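Local coordinates for Glyoxalase/Bleomycin resistance protein (Bacillus cereus ATCC 14579, PDB 1XQA) that is of uncertain function but, as a metal-binding member of the glyoxalase/bleomycin resistance/dioxygenase superfamily, is possibly a glyoxalase and binds magnesium, at residues Glu19-Glu22 against Gly26-Cys29; Glu89-Lys92 against Ala96-Phe99. One frame throughout, in Å; residues are numbered along the deposited sequence.

Contact 1: residues Glu19-Glu22 against Gly26-Cys29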
loop_
_atom_site.group_PDB
_atom_site.type_symbol
_atom_site.label_atom_id
_atom_site.label_comp_id
_atom_site.label_asym_id
_atom_site.label_seq_id
_atom_site.Cartn_x
_atom_site.Cartn_y
_atom_site.Cartn_z
ATOM N N GLU A 19 7.037 0.660 3.140
ATOM C CA GLU A 19 5.990 1.385 2.451
ATOM C C GLU A 19 5.924 0.974 0.965
ATOM O O GLU A 19 4.843 0.887 0.393
ATOM C CB GLU A 19 6.126 2.898 2.690
ATOM C CG GLU A 19 6.960 3.640 1.696
ATOM C CD GLU A 19 7.263 5.078 2.121
ATOM O OE1 GLU A 19 8.277 5.625 1.618
ATOM O OE2 GLU A 19 6.512 5.638 2.959
ATOM N N PHE A 20 7.082 0.686 0.375
ATOM C CA PHE A 20 7.168 0.185 -1.001
ATOM C C PHE A 20 6.484 -1.186 -1.123
ATOM O O PHE A 20 5.686 -1.420 -2.039
ATOM C CB PHE A 20 8.638 0.065 -1.419
ATOM C CG PHE A 20 8.835 -0.344 -2.852
ATOM C CD1 PHE A 20 8.673 0.592 -3.876
ATOM C CD2 PHE A 20 9.208 -1.663 -3.180
ATOM C CE1 PHE A 20 8.881 0.229 -5.209
ATOM C CE2 PHE A 20 9.416 -2.034 -4.521
ATOM C CZ PHE A 20 9.246 -1.075 -5.536
ATOM N N LEU A 21 6.772 -2.078 -0.167
ATOM C CA LEU A 21 6.191 -3.429 -0.186
ATOM C C LEU A 21 4.680 -3.403 0.035
ATOM O O LEU A 21 3.934 -4.188 -0.575
ATOM C CB LEU A 21 6.897 -4.336 0.829
ATOM C CG LEU A 21 8.328 -4.714 0.462
ATOM C CD1 LEU A 21 9.052 -5.251 1.713
ATOM C CD2 LEU A 21 8.388 -5.710 -0.723
ATOM N N GLU A 22 4.228 -2.484 0.885
ATOM C CA GLU A 22 2.789 -2.264 1.081
ATOM C C GLU A 22 2.108 -1.750 -0.167
ATOM O O GLU A 22 1.104 -2.306 -0.601
ATOM C CB GLU A 22 2.534 -1.307 2.242
ATOM C CG GLU A 22 2.874 -1.952 3.569
ATOM C CD GLU A 22 2.947 -0.972 4.718
ATOM O OE1 GLU A 22 2.965 0.254 4.484
ATOM O OE2 GLU A 22 3.023 -1.444 5.863
ATOM N N GLY A 26 1.344 -5.391 -1.837
ATOM C CA GLY A 26 0.222 -5.744 -0.970
ATOM C C GLY A 26 0.578 -6.454 0.324
ATOM O O GLY A 26 -0.286 -7.079 0.937
ATOM N N LEU A 27 1.832 -6.353 0.762
ATOM C CA LEU A 27 2.241 -6.973 2.027
ATOM C C LEU A 27 1.646 -6.195 3.193
ATOM O O LEU A 27 1.359 -5.004 3.066
ATOM C CB LEU A 27 3.778 -7.026 2.146
ATOM C CG LEU A 27 4.586 -7.810 1.099
ATOM C CD1 LEU A 27 6.009 -8.013 1.601
ATOM C CD2 LEU A 27 3.918 -9.156 0.788
ATOM N N THR A 28 1.484 -6.875 4.331
ATOM C CA THR A 28 0.884 -6.298 5.544
ATOM C C THR A 28 1.853 -6.363 6.729
ATOM O O THR A 28 2.429 -7.419 6.999
ATOM C CB THR A 28 -0.407 -7.064 5.934
ATOM O OG1 THR A 28 -1.337 -7.038 4.847
ATOM C CG2 THR A 28 -1.067 -6.463 7.179
ATOM N N CYS A 29 2.019 -5.243 7.437
ATOM C CA CYS A 29 2.946 -5.175 8.566
ATOM C C CYS A 29 2.262 -5.652 9.830
ATOM O O CYS A 29 1.213 -5.119 10.227
ATOM C CB CYS A 29 3.461 -3.747 8.769
ATOM S SG CYS A 29 4.681 -3.638 10.087
HETATM O O HOH W 1 0.824 -2.845 6.607
#
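Carboxylate oxygen OE2 of Glu22 touches CB of Cys29 and is linked to the same residue through water 1, which lies 2.7 Å from Glu22 OE2 and accepts the Cys29 N-H at 2.8 Å from N. The same oxygen forms a salt bridge with Arg18 NE, one turn earlier in the helix, so the acid is held by a charged partner and, through the water, by the backbone of Cys29. With CG anti to the carbonyl carbon (chi1 -70°) and the chain extended beyond it, the side chain runs alongside the segment 26-29, and its CG passes 3.4 Å from Leu27 O on the way. The negative charge would probably be stabilised by the arginine. Two weak backbone bonds span the turn at the helix end: Leu27 N reaches Leu21 O at 3.3 Å in a nearly straight line (163°), whereas Gly26 N meets Glu22 O at 3.3 Å at a much poorer angle. Gly26, with positive phi, is the first residue to leave helical geometry, and the chain then turns so that CD1 of Leu27 rests 3.9 Å from CB of Leu21 and approaches both its methyls. This leucine pair faces the sheet: Leu21 also packs on Leu48 and Leu50 of strand 47-52, and Leu27 on Leu48 and on Met40 of strand 37-41. In this helix-to-strand turn of the first beta-alpha-beta-beta-beta module, as in the vicinal oxygen chelate fold, helix 14-25 is packed against the sheet, one of whose outer strands within the chain, 28-33, starts here, and Arg18 NH2 of the second subunit hydrogen-bonds to Cys29 O.

Contact 2: residues Glu89-Lys92 against Ala96-Phe99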
loop_
_atom_site.group_PDB
_atom_site.type_symbol
_atom_site.label_atom_id
_atom_site.label_comp_id
_atom_site.label_asym_id
_atom_site.label_seq_id
_atom_site.Cartn_x
_atom_site.Cartn_y
_atom_site.Cartn_z
ATOM N N GLU A 89 12.479 -1.396 -16.858
ATOM C CA GLU A 89 12.326 -1.643 -18.279
ATOM C C GLU A 89 11.072 -2.499 -18.460
ATOM O O GLU A 89 10.559 -3.054 -17.477
ATOM C CB GLU A 89 13.595 -2.275 -18.882
ATOM C CG GLU A 89 13.984 -3.656 -18.374
ATOM C CD GLU A 89 15.173 -4.271 -19.138
ATOM O OE1 GLU A 89 14.949 -5.210 -19.939
ATOM O OE2 GLU A 89 16.325 -3.811 -18.940
ATOM N N PRO A 90 10.543 -2.582 -19.697
ATOM C CA PRO A 90 9.390 -3.451 -19.899
ATOM C C PRO A 90 9.706 -4.900 -19.530
ATOM O O PRO A 90 10.874 -5.297 -19.562
ATOM C CB PRO A 90 9.127 -3.340 -21.401
ATOM C CG PRO A 90 9.708 -2.032 -21.784
ATOM C CD PRO A 90 10.936 -1.902 -20.942
ATOM N N PRO A 91 8.673 -5.693 -19.176
ATOM C CA PRO A 91 8.932 -7.106 -18.888
ATOM C C PRO A 91 9.394 -7.854 -20.138
ATOM O O PRO A 91 9.019 -7.496 -21.258
ATOM C CB PRO A 91 7.564 -7.634 -18.431
ATOM C CG PRO A 91 6.764 -6.404 -18.072
ATOM C CD PRO A 91 7.247 -5.356 -19.025
ATOM N N LYS A 92 10.205 -8.887 -19.941
ATOM C CA LYS A 92 10.700 -9.687 -21.069
ATOM C C LYS A 92 10.300 -11.157 -20.926
ATOM O O LYS A 92 10.192 -11.671 -19.818
ATOM C CB LYS A 92 12.225 -9.540 -21.199
ATOM C CG LYS A 92 12.720 -8.081 -21.287
ATOM C CD LYS A 92 12.699 -7.549 -22.728
ATOM C CE LYS A 92 12.091 -6.142 -22.830
ATOM N NZ LYS A 92 12.966 -5.020 -22.380
ATOM N N ALA A 96 10.151 -17.051 -17.871
ATOM C CA ALA A 96 8.917 -16.417 -17.460
ATOM C C ALA A 96 8.880 -14.990 -18.016
ATOM O O ALA A 96 9.896 -14.466 -18.483
ATOM C CB ALA A 96 8.824 -16.401 -15.943
ATOM N N TYR A 97 7.709 -14.369 -17.974
ATOM C CA TYR A 97 7.570 -12.978 -18.365
ATOM C C TYR A 97 7.931 -12.165 -17.113
ATOM O O TYR A 97 7.199 -12.197 -16.127
ATOM C CB TYR A 97 6.136 -12.745 -18.832
ATOM C CG TYR A 97 5.798 -11.382 -19.376
ATOM C CD1 TYR A 97 6.363 -10.918 -20.560
ATOM C CD2 TYR A 97 4.869 -10.567 -18.726
ATOM C CE1 TYR A 97 6.028 -9.677 -21.078
ATOM C CE2 TYR A 97 4.522 -9.328 -19.236
ATOM C CZ TYR A 97 5.109 -8.886 -20.412
ATOM O OH TYR A 97 4.782 -7.662 -20.932
ATOM N N THR A 98 9.073 -11.469 -17.173
ATOM C CA THR A 98 9.795 -10.990 -15.978
ATOM C C THR A 98 10.356 -9.573 -16.114
ATOM O O THR A 98 10.855 -9.187 -17.170
ATOM C CB THR A 98 11.029 -11.892 -15.694
ATOM O OG1 THR A 98 10.669 -13.271 -15.828
ATOM C CG2 THR A 98 11.590 -11.652 -14.298
ATOM N N PHE A 99 10.315 -8.809 -15.025
ATOM C CA PHE A 99 11.167 -7.636 -14.926
ATOM C C PHE A 99 11.707 -7.522 -13.514
ATOM O O PHE A 99 11.239 -8.212 -12.599
ATOM C CB PHE A 99 10.440 -6.358 -15.337
ATOM C CG PHE A 99 9.404 -5.882 -14.344
ATOM C CD1 PHE A 99 9.743 -4.974 -13.346
ATOM C CD2 PHE A 99 8.086 -6.320 -14.437
ATOM C CE1 PHE A 99 8.798 -4.521 -12.442
ATOM C CE2 PHE A 99 7.122 -5.866 -13.535
ATOM C CZ PHE A 99 7.477 -4.971 -12.545
HETATM O O HOH W 2 6.660 -6.457 -22.539
#
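One face of the Tyr97 ring is covered by Pro91, whose CB lies 3.6 Å from the ring centroid and 19° off its normal, a CH-pi contact. The proline carbon sits toward the phenol end, 3.4 Å from Tyr97 CZ, with CG of Pro91 continuing over the hydroxyl. Placing CG anti to the backbone N (chi1 -176°) swings this ring back over the proline; its OH is hydrogen-bonded to Asp75 of helix 71-83 and, through water 2, to the carbonyl of Pro91 itself. The His93 ring also meets the Tyr97 ring. Two residues on, and on the same side of the strand, the Phe99 ring approaches CG of Pro91 obliquely, CD2 at 3.9 Å, so the proline is wedged between two aromatic side chains. Antiparallel pairing fixes this register: Lys92 N donates to Thr98 O at 2.9 Å and 167°, and Thr98 N returns a bond of 2.9 Å to Lys92 O. Beside this pair, CA of Pro91 comes within 3.3 Å of Thr98 O, a CA-H...O contact. The Lys92 side chain bends back along its own segment to form a salt bridge with Glu89, NZ lying 3.2 Å from OE1 and above the carboxylate plane. Thr98 points to the other side of the sheet from Tyr97 and Phe99, and packs on Glu110, a magnesium ligand. The two segments belong to the beta hairpin formed by the two middle strands of the second beta-alpha-beta-beta-beta module (64-67, 71-83, 92-93, 97-103, 107-112), as in the vicinal oxygen chelate fold, in which such sheets surround the metal site.

From the N terminus, strand 6-11 leads into helix 14-25, and contact 1 closes the short turn by which that helix passes into strand 28-33. The chain then completes the first four-stranded sheet, begins the second sheet with strand 64-67, passes through helix 71-83 and then reaches contact 2, where residues 89-92 and 96-99 close the hairpin of strands 92-93 and 97-103. The contacts therefore follow in series, neither nesting nor crossing, with centres about 22 Å apart on opposite sides of the chain's centre. Contact 1 ties a helix to an edge strand of the first sheet; contact 2 builds the matching edge of the second.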